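Local atomic coordinates of Tlr1789 protein (Thermosynechococcus elongatus, PDB entry 2X8X), a protein that probably takes part in inserting or translocating beta-barrel proteins at the cyanobacterial outer membrane, its N-terminal POTRA domains, the part described here, likely receiving substrate polypeptides. Residues V5-V10 / P31-T36; Q21-V26 / N45-T50; F52-N57 / R74-L79; L79-V84 / D142-L147. One frame throughout, in Å; residues are numbered along the deposited sequence.

Contact 1. Residues V5-V10 / P31-T36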
loop_
_atom_site.group_PDB
_atom_site.type_symbol
_atom_site.label_atom_id
_atom_site.label_comp_id
_atom_site.label_asym_id
_atom_site.label_seq_id
_atom_site.Cartn_x
_atom_site.Cartn_y
_atom_site.Cartn_z
ATOM N N VAL A 5 39.471 12.669 -8.954
ATOM C CA VAL A 5 39.458 13.901 -9.785
ATOM C C VAL A 5 39.080 15.125 -8.956
ATOM O O VAL A 5 38.179 15.052 -8.125
ATOM C CB VAL A 5 38.394 13.843 -10.942
ATOM C CG1 VAL A 5 38.522 15.071 -11.844
ATOM C CG2 VAL A 5 38.502 12.546 -11.758
ATOM N N LEU A 6 39.737 16.249 -9.194
ATOM C CA LEU A 6 39.362 17.526 -8.548
ATOM C C LEU A 6 38.237 18.304 -9.267
ATOM O O LEU A 6 38.332 18.556 -10.473
ATOM C CB LEU A 6 40.601 18.414 -8.347
ATOM C CG LEU A 6 40.438 19.840 -7.781
ATOM C CD1 LEU A 6 40.093 19.805 -6.292
ATOM C CD2 LEU A 6 41.686 20.698 -8.003
ATOM N N ILE A 7 37.225 18.746 -8.521
ATOM C CA ILE A 7 36.004 19.344 -9.064
ATOM C C ILE A 7 36.077 20.857 -8.986
ATOM O O ILE A 7 36.438 21.388 -7.943
ATOM C CB ILE A 7 34.723 18.851 -8.250
ATOM C CG1 ILE A 7 34.654 17.322 -8.181
ATOM C CG2 ILE A 7 33.386 19.452 -8.809
ATOM C CD1 ILE A 7 34.934 16.598 -9.521
ATOM N N ALA A 8 35.752 21.552 -10.090
ATOM C CA ALA A 8 35.687 23.037 -10.118
ATOM C C ALA A 8 34.304 23.654 -9.864
ATOM O O ALA A 8 34.207 24.745 -9.270
ATOM C CB ALA A 8 36.246 23.580 -11.419
ATOM N N GLU A 9 33.232 23.004 -10.355
ATOM C CA GLU A 9 31.859 23.490 -10.098
ATOM C C GLU A 9 30.904 22.326 -10.043
ATOM O O GLU A 9 31.130 21.250 -10.621
ATOM C CB GLU A 9 31.359 24.603 -11.077
ATOM C CG GLU A 9 31.076 24.175 -12.523
ATOM C CD GLU A 9 30.894 25.374 -13.546
ATOM O OE1 GLU A 9 29.787 25.970 -13.559
ATOM O OE2 GLU A 9 31.839 25.711 -14.342
ATOM N N VAL A 10 29.835 22.582 -9.314
ATOM C CA VAL A 10 28.775 21.609 -9.168
ATOM C C VAL A 10 27.536 22.372 -9.596
ATOM O O VAL A 10 27.291 23.490 -9.130
ATOM C CB VAL A 10 28.702 21.065 -7.698
ATOM C CG1 VAL A 10 27.542 20.034 -7.536
ATOM C CG2 VAL A 10 30.003 20.391 -7.335
ATOM N N PRO A 31 32.575 22.116 -5.140
ATOM C CA PRO A 31 33.703 22.759 -5.835
ATOM C C PRO A 31 34.877 22.754 -4.870
ATOM O O PRO A 31 34.713 23.124 -3.697
ATOM C CB PRO A 31 33.218 24.209 -6.070
ATOM C CG PRO A 31 31.688 24.165 -5.831
ATOM C CD PRO A 31 31.502 23.091 -4.817
ATOM N N GLY A 32 36.023 22.282 -5.348
ATOM C CA GLY A 32 37.243 22.232 -4.540
ATOM C C GLY A 32 37.518 20.873 -3.919
ATOM O O GLY A 32 38.585 20.676 -3.308
ATOM N N SER A 33 36.567 19.939 -4.085
ATOM C CA SER A 33 36.671 18.621 -3.474
ATOM C C SER A 33 37.176 17.619 -4.508
ATOM O O SER A 33 37.002 17.828 -5.715
ATOM C CB SER A 33 35.344 18.200 -2.799
ATOM O OG SER A 33 34.505 17.496 -3.694
ATOM N N THR A 34 37.865 16.581 -4.032
ATOM C CA THR A 34 38.338 15.463 -4.852
ATOM C C THR A 34 37.340 14.305 -4.757
ATOM O O THR A 34 37.012 13.873 -3.663
ATOM C CB THR A 34 39.711 14.982 -4.301
ATOM O OG1 THR A 34 40.697 16.048 -4.370
ATOM C CG2 THR A 34 40.237 13.741 -5.032
ATOM N N THR A 35 36.867 13.793 -5.882
ATOM C CA THR A 35 35.912 12.695 -5.871
ATOM C C THR A 35 36.354 11.467 -6.729
ATOM O O THR A 35 37.280 11.565 -7.569
ATOM C CB THR A 35 34.491 13.208 -6.253
ATOM O OG1 THR A 35 33.533 12.159 -6.090
ATOM C CG2 THR A 35 34.407 13.673 -7.732
ATOM N N THR A 36 35.726 10.313 -6.492
ATOM C CA THR A 36 35.815 9.166 -7.415
ATOM C C THR A 36 34.429 8.878 -8.068
ATOM O O THR A 36 33.400 9.485 -7.686
ATOM C CB THR A 36 36.323 7.891 -6.688
ATOM O OG1 THR A 36 35.414 7.529 -5.655
ATOM C CG2 THR A 36 37.690 8.119 -6.047
#

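Contact 2. Residues Q21-V26 / N45-T50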
loop_
_atom_site.group_PDB
_atom_site.type_symbol
_atom_site.label_atom_id
_atom_site.label_comp_id
_atom_site.label_asym_id
_atom_site.label_seq_id
_atom_site.Cartn_x
_atom_site.Cartn_y
_atom_site.Cartn_z
ATOM N N GLN A 21 18.038 23.484 -3.287
ATOM C CA GLN A 21 18.838 23.588 -2.052
ATOM C C GLN A 21 18.977 22.195 -1.387
ATOM O O GLN A 21 20.054 21.811 -0.928
ATOM C CB GLN A 21 18.246 24.617 -1.096
ATOM C CG GLN A 21 18.538 26.121 -1.506
ATOM C CD GLN A 21 17.281 26.841 -2.049
ATOM O OE1 GLN A 21 16.231 26.211 -2.244
ATOM N NE2 GLN A 21 17.379 28.160 -2.265
ATOM N N LEU A 22 17.894 21.416 -1.409
ATOM C CA LEU A 22 17.929 20.039 -0.879
ATOM C C LEU A 22 18.983 19.140 -1.512
ATOM O O LEU A 22 19.655 18.426 -0.779
ATOM C CB LEU A 22 16.551 19.379 -0.985
ATOM C CG LEU A 22 16.489 17.941 -0.480
ATOM C CD1 LEU A 22 16.496 17.878 1.098
ATOM C CD2 LEU A 22 15.268 17.279 -1.117
ATOM N N VAL A 23 19.084 19.162 -2.849
ATOM C CA VAL A 23 20.094 18.443 -3.599
ATOM C C VAL A 23 21.493 18.850 -3.128
ATOM O O VAL A 23 22.343 17.980 -2.851
ATOM C CB VAL A 23 19.945 18.676 -5.143
ATOM C CG1 VAL A 23 21.075 17.979 -5.954
ATOM C CG2 VAL A 23 18.585 18.173 -5.626
ATOM N N TYR A 24 21.741 20.154 -3.021
ATOM C CA TYR A 24 23.058 20.589 -2.533
ATOM C C TYR A 24 23.339 20.123 -1.125
ATOM O O TYR A 24 24.463 19.818 -0.809
ATOM C CB TYR A 24 23.199 22.097 -2.567
ATOM C CG TYR A 24 23.554 22.608 -3.931
ATOM C CD1 TYR A 24 24.768 22.245 -4.539
ATOM C CD2 TYR A 24 22.691 23.456 -4.621
ATOM C CE1 TYR A 24 25.087 22.709 -5.817
ATOM C CE2 TYR A 24 23.017 23.948 -5.886
ATOM C CZ TYR A 24 24.203 23.555 -6.469
ATOM O OH TYR A 24 24.508 24.006 -7.727
ATOM N N GLN A 25 22.321 20.108 -0.277
ATOM C CA GLN A 25 22.402 19.719 1.128
ATOM C C GLN A 25 22.802 18.239 1.232
ATOM O O GLN A 25 23.542 17.887 2.093
ATOM C CB GLN A 25 21.003 19.965 1.701
ATOM C CG GLN A 25 20.694 19.852 3.200
ATOM C CD GLN A 25 19.381 20.648 3.590
ATOM O OE1 GLN A 25 18.397 20.673 2.829
ATOM N NE2 GLN A 25 19.381 21.286 4.780
ATOM N N VAL A 26 22.324 17.366 0.336
ATOM C CA VAL A 26 22.476 15.915 0.546
ATOM C C VAL A 26 23.715 15.316 -0.146
ATOM O O VAL A 26 24.156 14.247 0.193
ATOM C CB VAL A 26 21.189 15.111 0.142
ATOM C CG1 VAL A 26 19.937 15.671 0.813
ATOM C CG2 VAL A 26 20.974 15.167 -1.305
ATOM N N ASN A 45 22.658 8.207 -5.280
ATOM C CA ASN A 45 21.851 7.418 -4.302
ATOM C C ASN A 45 21.232 8.303 -3.231
ATOM O O ASN A 45 20.059 8.183 -2.913
ATOM C CB ASN A 45 22.692 6.405 -3.565
ATOM C CG ASN A 45 23.240 5.332 -4.423
ATOM O OD1 ASN A 45 24.168 4.624 -3.998
ATOM N ND2 ASN A 45 22.695 5.153 -5.601
ATOM N N ALA A 46 22.020 9.180 -2.617
ATOM C CA ALA A 46 21.483 10.108 -1.575
ATOM C C ALA A 46 20.395 11.027 -2.056
ATOM O O ALA A 46 19.433 11.293 -1.332
ATOM C CB ALA A 46 22.638 10.941 -0.927
ATOM N N ILE A 47 20.548 11.551 -3.260
ATOM C CA ILE A 47 19.505 12.368 -3.836
ATOM C C ILE A 47 18.262 11.556 -4.117
ATOM O O ILE A 47 17.107 11.996 -3.865
ATOM C CB ILE A 47 20.009 13.000 -5.162
ATOM C CG1 ILE A 47 21.192 13.948 -4.895
ATOM C CG2 ILE A 47 18.880 13.744 -5.800
ATOM C CD1 ILE A 47 21.996 14.326 -6.186
ATOM N N PHE A 48 18.454 10.365 -4.654
ATOM C CA PHE A 48 17.282 9.528 -4.888
ATOM C C PHE A 48 16.570 9.175 -3.569
ATOM O O PHE A 48 15.321 9.165 -3.540
ATOM C CB PHE A 48 17.660 8.290 -5.695
ATOM C CG PHE A 48 16.495 7.638 -6.345
ATOM C CD1 PHE A 48 16.054 8.062 -7.599
ATOM C CD2 PHE A 48 15.856 6.588 -5.723
ATOM C CE1 PHE A 48 14.937 7.433 -8.204
ATOM C CE2 PHE A 48 14.692 5.988 -6.263
ATOM C CZ PHE A 48 14.270 6.405 -7.562
ATOM N N ALA A 49 17.338 8.895 -2.485
ATOM C CA ALA A 49 16.747 8.523 -1.207
ATOM C C ALA A 49 15.879 9.623 -0.609
ATOM O O ALA A 49 15.156 9.344 0.348
ATOM C CB ALA A 49 17.781 8.150 -0.175
ATOM N N THR A 50 15.910 10.831 -1.146
ATOM C CA THR A 50 15.071 11.908 -0.550
ATOM C C THR A 50 13.589 11.642 -0.890
ATOM O O THR A 50 12.721 12.119 -0.194
ATOM C CB THR A 50 15.416 13.284 -1.069
ATOM O OG1 THR A 50 15.211 13.302 -2.499
ATOM C CG2 THR A 50 16.899 13.733 -0.621
#

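Contact 3. Residues F52-N57 / R74-L79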
loop_
_atom_site.group_PDB
_atom_site.type_symbol
_atom_site.label_atom_id
_atom_site.label_comp_id
_atom_site.label_asym_id
_atom_site.label_seq_id
_atom_site.Cartn_x
_atom_site.Cartn_y
_atom_site.Cartn_z
ATOM N N PHE A 52 11.945 12.558 -3.695
ATOM C CA PHE A 52 11.339 13.530 -4.634
ATOM C C PHE A 52 11.612 13.288 -6.119
ATOM O O PHE A 52 11.092 14.028 -6.974
ATOM C CB PHE A 52 11.834 14.972 -4.333
ATOM C CG PHE A 52 11.396 15.526 -3.014
ATOM C CD1 PHE A 52 10.091 15.999 -2.839
ATOM C CD2 PHE A 52 12.301 15.593 -1.937
ATOM C CE1 PHE A 52 9.669 16.508 -1.616
ATOM C CE2 PHE A 52 11.907 16.115 -0.684
ATOM C CZ PHE A 52 10.591 16.598 -0.531
ATOM N N PHE A 53 12.442 12.306 -6.471
ATOM C CA PHE A 53 12.963 12.268 -7.855
ATOM C C PHE A 53 12.695 10.971 -8.555
ATOM O O PHE A 53 12.949 9.906 -7.993
ATOM C CB PHE A 53 14.481 12.595 -7.878
ATOM C CG PHE A 53 14.801 13.900 -7.209
ATOM C CD1 PHE A 53 14.613 15.105 -7.877
ATOM C CD2 PHE A 53 15.264 13.931 -5.908
ATOM C CE1 PHE A 53 14.871 16.329 -7.241
ATOM C CE2 PHE A 53 15.529 15.142 -5.280
ATOM C CZ PHE A 53 15.365 16.334 -5.930
ATOM N N ALA A 54 12.147 11.063 -9.764
ATOM C CA ALA A 54 11.949 9.866 -10.576
ATOM C C ALA A 54 13.261 9.333 -11.148
ATOM O O ALA A 54 13.359 8.133 -11.488
ATOM C CB ALA A 54 10.963 10.159 -11.744
ATOM N N ASP A 55 14.261 10.207 -11.297
ATOM C CA ASP A 55 15.436 9.853 -12.025
ATOM C C ASP A 55 16.529 10.826 -11.596
ATOM O O ASP A 55 16.252 11.978 -11.296
ATOM C CB ASP A 55 15.207 9.937 -13.552
ATOM C CG ASP A 55 16.224 9.092 -14.332
ATOM O OD1 ASP A 55 17.220 8.598 -13.739
ATOM O OD2 ASP A 55 16.039 8.931 -15.554
ATOM N N VAL A 56 17.748 10.304 -11.441
ATOM C CA VAL A 56 18.936 11.082 -10.990
ATOM C C VAL A 56 20.134 10.559 -11.810
ATOM O O VAL A 56 20.401 9.326 -11.780
ATOM C CB VAL A 56 19.232 10.881 -9.488
ATOM C CG1 VAL A 56 20.410 11.830 -9.032
ATOM C CG2 VAL A 56 17.959 11.166 -8.609
ATOM N N ASN A 57 20.853 11.467 -12.497
ATOM C CA ASN A 57 22.120 11.139 -13.126
ATOM C C ASN A 57 23.203 12.185 -12.779
ATOM O O ASN A 57 22.909 13.392 -12.698
ATOM C CB ASN A 57 21.987 11.166 -14.655
ATOM C CG ASN A 57 21.135 10.013 -15.192
ATOM O OD1 ASN A 57 21.683 9.074 -15.773
ATOM N ND2 ASN A 57 19.788 10.080 -15.010
ATOM N N ARG A 74 15.097 14.657 -12.240
ATOM C CA ARG A 74 13.766 14.675 -12.870
ATOM C C ARG A 74 12.822 14.384 -11.683
ATOM O O ARG A 74 12.764 13.251 -11.206
ATOM C CB ARG A 74 13.652 13.573 -13.957
ATOM C CG ARG A 74 12.348 13.624 -14.721
ATOM C CD ARG A 74 12.324 12.542 -15.858
ATOM N NE ARG A 74 11.092 11.914 -15.498
ATOM C CZ ARG A 74 10.861 10.641 -15.222
ATOM N NH1 ARG A 74 11.744 9.673 -15.441
ATOM N NH2 ARG A 74 9.654 10.371 -14.795
ATOM N N PRO A 75 12.276 15.431 -11.090
ATOM C CA PRO A 75 11.414 15.324 -9.963
ATOM C C PRO A 75 10.106 14.613 -10.358
ATOM O O PRO A 75 9.698 14.626 -11.571
ATOM C CB PRO A 75 11.058 16.762 -9.657
ATOM C CG PRO A 75 12.209 17.607 -10.399
ATOM C CD PRO A 75 12.545 16.814 -11.526
ATOM N N TYR A 76 9.432 14.050 -9.361
ATOM C CA TYR A 76 8.064 13.607 -9.593
ATOM C C TYR A 76 7.274 14.915 -9.817
ATOM O O TYR A 76 7.755 15.950 -9.422
ATOM C CB TYR A 76 7.485 12.830 -8.396
ATOM C CG TYR A 76 8.202 11.510 -8.140
ATOM C CD1 TYR A 76 8.104 10.444 -9.054
ATOM C CD2 TYR A 76 8.946 11.312 -6.991
ATOM C CE1 TYR A 76 8.789 9.227 -8.860
ATOM C CE2 TYR A 76 9.601 10.124 -6.789
ATOM C CZ TYR A 76 9.525 9.078 -7.742
ATOM O OH TYR A 76 10.208 7.870 -7.501
ATOM N N PRO A 77 6.084 14.850 -10.462
ATOM C CA PRO A 77 5.231 16.010 -10.738
ATOM C C PRO A 77 4.708 16.584 -9.433
ATOM O O PRO A 77 4.714 15.889 -8.391
ATOM C CB PRO A 77 4.004 15.399 -11.455
ATOM C CG PRO A 77 4.360 13.985 -11.813
ATOM C CD PRO A 77 5.516 13.564 -10.959
ATOM N N VAL A 78 4.224 17.823 -9.468
ATOM C CA VAL A 78 3.475 18.376 -8.345
ATOM C C VAL A 78 2.203 17.520 -8.187
ATOM O O VAL A 78 1.534 17.203 -9.171
ATOM C CB VAL A 78 3.128 19.863 -8.530
ATOM C CG1 VAL A 78 2.153 20.345 -7.447
ATOM C CG2 VAL A 78 4.424 20.716 -8.404
ATOM N N LEU A 79 1.920 17.111 -6.966
ATOM C CA LEU A 79 0.761 16.262 -6.734
ATOM C C LEU A 79 -0.559 17.033 -6.827
ATOM O O LEU A 79 -0.773 18.020 -6.076
ATOM C CB LEU A 79 0.901 15.605 -5.323
ATOM C CG LEU A 79 -0.278 14.689 -4.956
ATOM C CD1 LEU A 79 -0.326 13.444 -5.921
ATOM C CD2 LEU A 79 -0.180 14.220 -3.518
#

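Contact 4. Residues L79-V84 / D142-L147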
loop_
_atom_site.group_PDB
_atom_site.type_symbol
_atom_site.label_atom_id
_atom_site.label_comp_id
_atom_site.label_asym_id
_atom_site.label_seq_id
_atom_site.Cartn_x
_atom_site.Cartn_y
_atom_site.Cartn_z
ATOM N N LEU A 79 1.920 17.111 -6.966
ATOM C CA LEU A 79 0.761 16.262 -6.734
ATOM C C LEU A 79 -0.559 17.033 -6.827
ATOM O O LEU A 79 -0.773 18.020 -6.076
ATOM C CB LEU A 79 0.901 15.605 -5.323
ATOM C CG LEU A 79 -0.278 14.689 -4.956
ATOM C CD1 LEU A 79 -0.326 13.444 -5.921
ATOM C CD2 LEU A 79 -0.180 14.220 -3.518
ATOM N N ARG A 80 -1.465 16.589 -7.708
ATOM C CA ARG A 80 -2.762 17.272 -7.867
ATOM C C ARG A 80 -3.971 16.501 -7.317
ATOM O O ARG A 80 -5.010 17.103 -6.999
ATOM C CB ARG A 80 -3.059 17.522 -9.348
ATOM C CG ARG A 80 -1.994 18.340 -10.041
ATOM C CD ARG A 80 -1.853 19.726 -9.438
ATOM N NE ARG A 80 -0.767 20.428 -10.143
ATOM C CZ ARG A 80 -0.356 21.639 -9.817
ATOM N NH1 ARG A 80 -0.912 22.267 -8.771
ATOM N NH2 ARG A 80 0.635 22.178 -10.500
ATOM N N ALA A 81 -3.859 15.181 -7.234
ATOM C CA ALA A 81 -4.993 14.368 -6.769
ATOM C C ALA A 81 -4.539 12.964 -6.517
ATOM O O ALA A 81 -3.534 12.459 -7.141
ATOM C CB ALA A 81 -6.164 14.325 -7.886
ATOM N N VAL A 82 -5.262 12.291 -5.592
ATOM C CA VAL A 82 -4.994 10.851 -5.396
ATOM C C VAL A 82 -6.377 10.227 -5.505
ATOM O O VAL A 82 -7.288 10.715 -4.869
ATOM C CB VAL A 82 -4.406 10.532 -4.022
ATOM C CG1 VAL A 82 -4.121 8.987 -3.875
ATOM C CG2 VAL A 82 -3.100 11.370 -3.790
ATOM N N GLN A 83 -6.518 9.208 -6.366
ATOM C CA GLN A 83 -7.801 8.518 -6.626
ATOM C C GLN A 83 -7.579 7.002 -6.378
ATOM O O GLN A 83 -6.451 6.480 -6.444
ATOM C CB GLN A 83 -8.340 8.821 -8.038
ATOM C CG GLN A 83 -7.395 8.473 -9.111
ATOM C CD GLN A 83 -7.782 8.944 -10.510
ATOM O OE1 GLN A 83 -8.600 9.844 -10.701
ATOM N NE2 GLN A 83 -7.182 8.315 -11.513
ATOM N N VAL A 84 -8.636 6.290 -6.045
ATOM C CA VAL A 84 -8.443 4.908 -5.694
ATOM C C VAL A 84 -9.414 4.050 -6.543
ATOM O O VAL A 84 -10.539 4.477 -6.843
ATOM C CB VAL A 84 -8.631 4.738 -4.195
ATOM C CG1 VAL A 84 -9.993 5.226 -3.820
ATOM C CG2 VAL A 84 -8.625 3.311 -3.819
ATOM N N ASP A 142 0.673 14.246 -15.282
ATOM C CA ASP A 142 -0.092 15.442 -14.893
ATOM C C ASP A 142 -0.342 15.580 -13.342
ATOM O O ASP A 142 -1.018 16.528 -12.916
ATOM C CB ASP A 142 -1.420 15.499 -15.665
ATOM C CG ASP A 142 -2.400 14.380 -15.266
ATOM O OD1 ASP A 142 -2.026 13.399 -14.540
ATOM O OD2 ASP A 142 -3.591 14.484 -15.676
ATOM N N GLY A 143 0.195 14.671 -12.507
ATOM C CA GLY A 143 0.225 14.867 -11.029
ATOM C C GLY A 143 -0.922 14.137 -10.350
ATOM O O GLY A 143 -1.232 14.403 -9.219
ATOM N N VAL A 144 -1.636 13.314 -11.111
ATOM C CA VAL A 144 -2.701 12.473 -10.545
ATOM C C VAL A 144 -2.157 11.078 -10.245
ATOM O O VAL A 144 -1.593 10.400 -11.166
ATOM C CB VAL A 144 -3.928 12.391 -11.504
ATOM C CG1 VAL A 144 -4.995 11.397 -10.904
ATOM C CG2 VAL A 144 -4.553 13.779 -11.686
ATOM N N VAL A 145 -2.302 10.652 -8.991
ATOM C CA VAL A 145 -1.842 9.351 -8.509
ATOM C C VAL A 145 -3.062 8.396 -8.325
ATOM O O VAL A 145 -4.112 8.773 -7.758
ATOM C CB VAL A 145 -0.991 9.489 -7.191
ATOM C CG1 VAL A 145 -0.556 8.078 -6.567
ATOM C CG2 VAL A 145 0.315 10.267 -7.466
ATOM N N THR A 146 -2.916 7.187 -8.866
ATOM C CA THR A 146 -3.942 6.140 -8.735
ATOM C C THR A 146 -3.386 4.982 -7.900
ATOM O O THR A 146 -2.299 4.473 -8.181
ATOM C CB THR A 146 -4.364 5.570 -10.156
ATOM O OG1 THR A 146 -4.874 6.664 -10.954
ATOM C CG2 THR A 146 -5.417 4.495 -10.005
ATOM N N LEU A 147 -4.150 4.649 -6.871
ATOM C CA LEU A 147 -3.951 3.515 -5.989
ATOM C C LEU A 147 -5.092 2.457 -6.152
ATOM O O LEU A 147 -6.220 2.789 -6.568
ATOM C CB LEU A 147 -4.017 4.063 -4.560
ATOM C CG LEU A 147 -3.073 5.175 -4.191
ATOM C CD1 LEU A 147 -3.348 5.501 -2.742
ATOM C CD2 LEU A 147 -1.657 4.642 -4.348
#

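Contact 1. Residues V5-V10 / P31-T36
Ile7 lays the end of its side chain against the methyl group of Thr35, its CD1 lying 3.5 Å from Thr35 CG2, a tight fit for two carbons. The two side chains meet at a slant, and Ile7 CG1, turned anti to the carbonyl carbon (chi1 -54°), also passes over the carbonyl oxygen of Ser33. That same oxygen accepts the backbone N-H of Ile7, Ile7 N to Ser33 O being 3.0 Å. Next to it, Val5 and Thr35 form an antiparallel hydrogen-bonded pair through both of their amides: Val5 N reaches Thr35 O at 2.8 Å, and Thr35 N returns to Val5 O at 2.9 Å. Leu6 and Thr34 make the adjoining non-hydrogen-bonded pair. Leu6 CD1 reaches along the partner chain to Gly32 O at 3.5 Å. Beyond the paired strands, Gly32 N donates to Ile7 O at 2.8 Å. Gly32 has a phi of 98°, at which a CB would press on the carbonyl oxygen of Pro31. Pro31 itself fills the corner at Ala8: its CB sits 3.4 Å from Ala8 O, while its CD meets Val10 CG2 at about a right angle. Ser33 turns its hydroxyl back to Arg30 O. The short strand 34-35 is thus added antiparallel to one margin of the sheet of the first POTRA-type repeat, with Thr36 as the N-cap of the helix that follows. On its other edge strand 5-13 runs parallel to strand 66-75, whose Ile69 and Phe71 pack on Ile7 and Val10.

Contact 2. Residues Q21-V26 / N45-T50
Leu22 opens the contact by pointing a methyl at Thr50: Leu22 CD2 and Thr50 CG2 meet tip to tip at 3.9 Å. One residue on, Val23 offers CG1, anti to its backbone N (chi1 177°), to the end of Ile47, with Val23 CG1 3.8 Å from Ile47 CD1 and the two side chains slanting across each other. After a turn of helix Val26 brings both branches into play. Its CG2 lies 3.8 Å from Ile47 CG1, the side chains at about a right angle, while Val26 CG1 rests 3.9 Å from Thr50 CG2. The small Ala46 lets the backbones approach, its CB standing 3.8 Å from Val26 O. The apolar use of Thr50 follows from its rotation: at chi1 60° OG1 turns back to its own segment and donates to Ile47 O at 2.7 Å, in the carbonyl plane, leaving CG2 for the partner helix. Ile47 O also accepts Thr50 N, so one oxygen takes two bonds from Thr50. The contact joins the two helices of a POTRA-type repeat, 17-26 and 37-48, and the sheet packs against the pair: Val23 on Val12 and Phe53, and Ile47 on Phe53, Phe71 and Val73.

Contact 3. Residues F52-N57 / R74-L79
A classic beta bulge marks this pairing, Ala54 and Asp55 both facing Arg74 and shifting the register by one residue. Arg74 O takes a short bond from Ala54 N, 2.7 Å but bent at the hydrogen (132°), and a weak one from Asp55 N at 3.4 Å. Arg74 N closes the pair on Asp55 O at 3.1 Å. The bulge turns Ala54 CB toward the other strand, where it is held between two flat groups. The guanidinium of Arg74 lays one face over this methyl, NH2 being 3.3 Å from Ala54 CB; its chain leaves the backbone with CG anti to N and bends at chi3 (127°) to fold back there. The ring of Tyr76 meets the same residue from its own face, CE1 lying 3.7 Å from Ala54 CB. Ala54 N is over the ring centre, and Phe53 C is over that face nearer the rim, so the tyrosine lies flat along the backbone of 53-54. At its backbone end Tyr76 N donates to Phe52 O at 2.9 Å. Asp55 OD2 and Arg74 NH1 are 4.4 Å apart, opposite charges near each other but too far for a salt bridge. The CB of Phe53 points away from the partner segment, yet ring atom CD1 still touches Pro75 CA. The contact closes the open end of the hairpin 53-63/66-75: Phe53 packs in the core against helices 17-26 and 37-48, Phe52 packs on Leu19 and Leu22, and Tyr76 touches Leu107 of the following POTRA domain.

Contact 4. Residues L79-V84 / D142-L147
Gln83 and Thr146 set their side chains at a slant on one face of a parallel strand pair in the second POTRA domain, the pair that seats edge strand 81-85 beside the central strand 144-150. Gln83 CG lies between the backbone N and the carbonyl carbon (chi1 57°), and from there the extended chain reaches across to the neighbouring strand. Its amide N-H points nearly straight at the threonine hydroxyl, NE2 to OG1 of Thr146 being 2.9 Å, with the oxygen close to the amide plane. The Gln83 side chain also crosses Val144 at about a right angle, Gln83 CD lying 3.7 Å from Val144 CG1. The opposite face carries Val82, Val84, Val145 and Leu147, with Leu79 reaching in from the preceding loop. Val82 and Leu147 slant past one another, with Val82 CG1 3.7 Å from Leu147 CD1, and Leu79 meets Val145 at about a right angle, Leu79 CD1 being 3.6 Å from Val145 CG2. Helices 92-99 and 109-125 cover this side, Phe99 touching both Val82 and Leu147. Between the faces the backbones alternate bonds in parallel fashion: Val145 N to Ala81 O, Gln83 N to Val145 O and Leu147 N to Gln83 O, while the axes of the strand segments cross at -23°. Gly143 has no CB to run into Arg80, whose CG packs on Asp142 O. Just before the strands begin, Gly143 O receives Arg80 N at 2.7 Å and, more weakly, Ala81 N at 3.4 Å.

How the contacts relate
Contacts 1, 2 and 3 build one POTRA-type repeat, and contact 4 belongs to the next. Contact 1 lies at one margin of the first sheet and contact 3 at the opposite margin, their centres about 25 Å apart, while the helix pair of contact 2 bridges them. Val10 O of contact 1 is within 3.2 Å of Tyr24 OH of contact 2, a probable hydrogen bond, and Leu22 CD2 of contact 2 packs 3.5 Å from Phe52 CD2 of contact 3. Contacts 3 and 4 share Leu79 and touch through Pro77 and Gly143, so that 74-79 leads from the first repeat toward the second. Contact 1 is about 40 Å from contact 4, centre to centre.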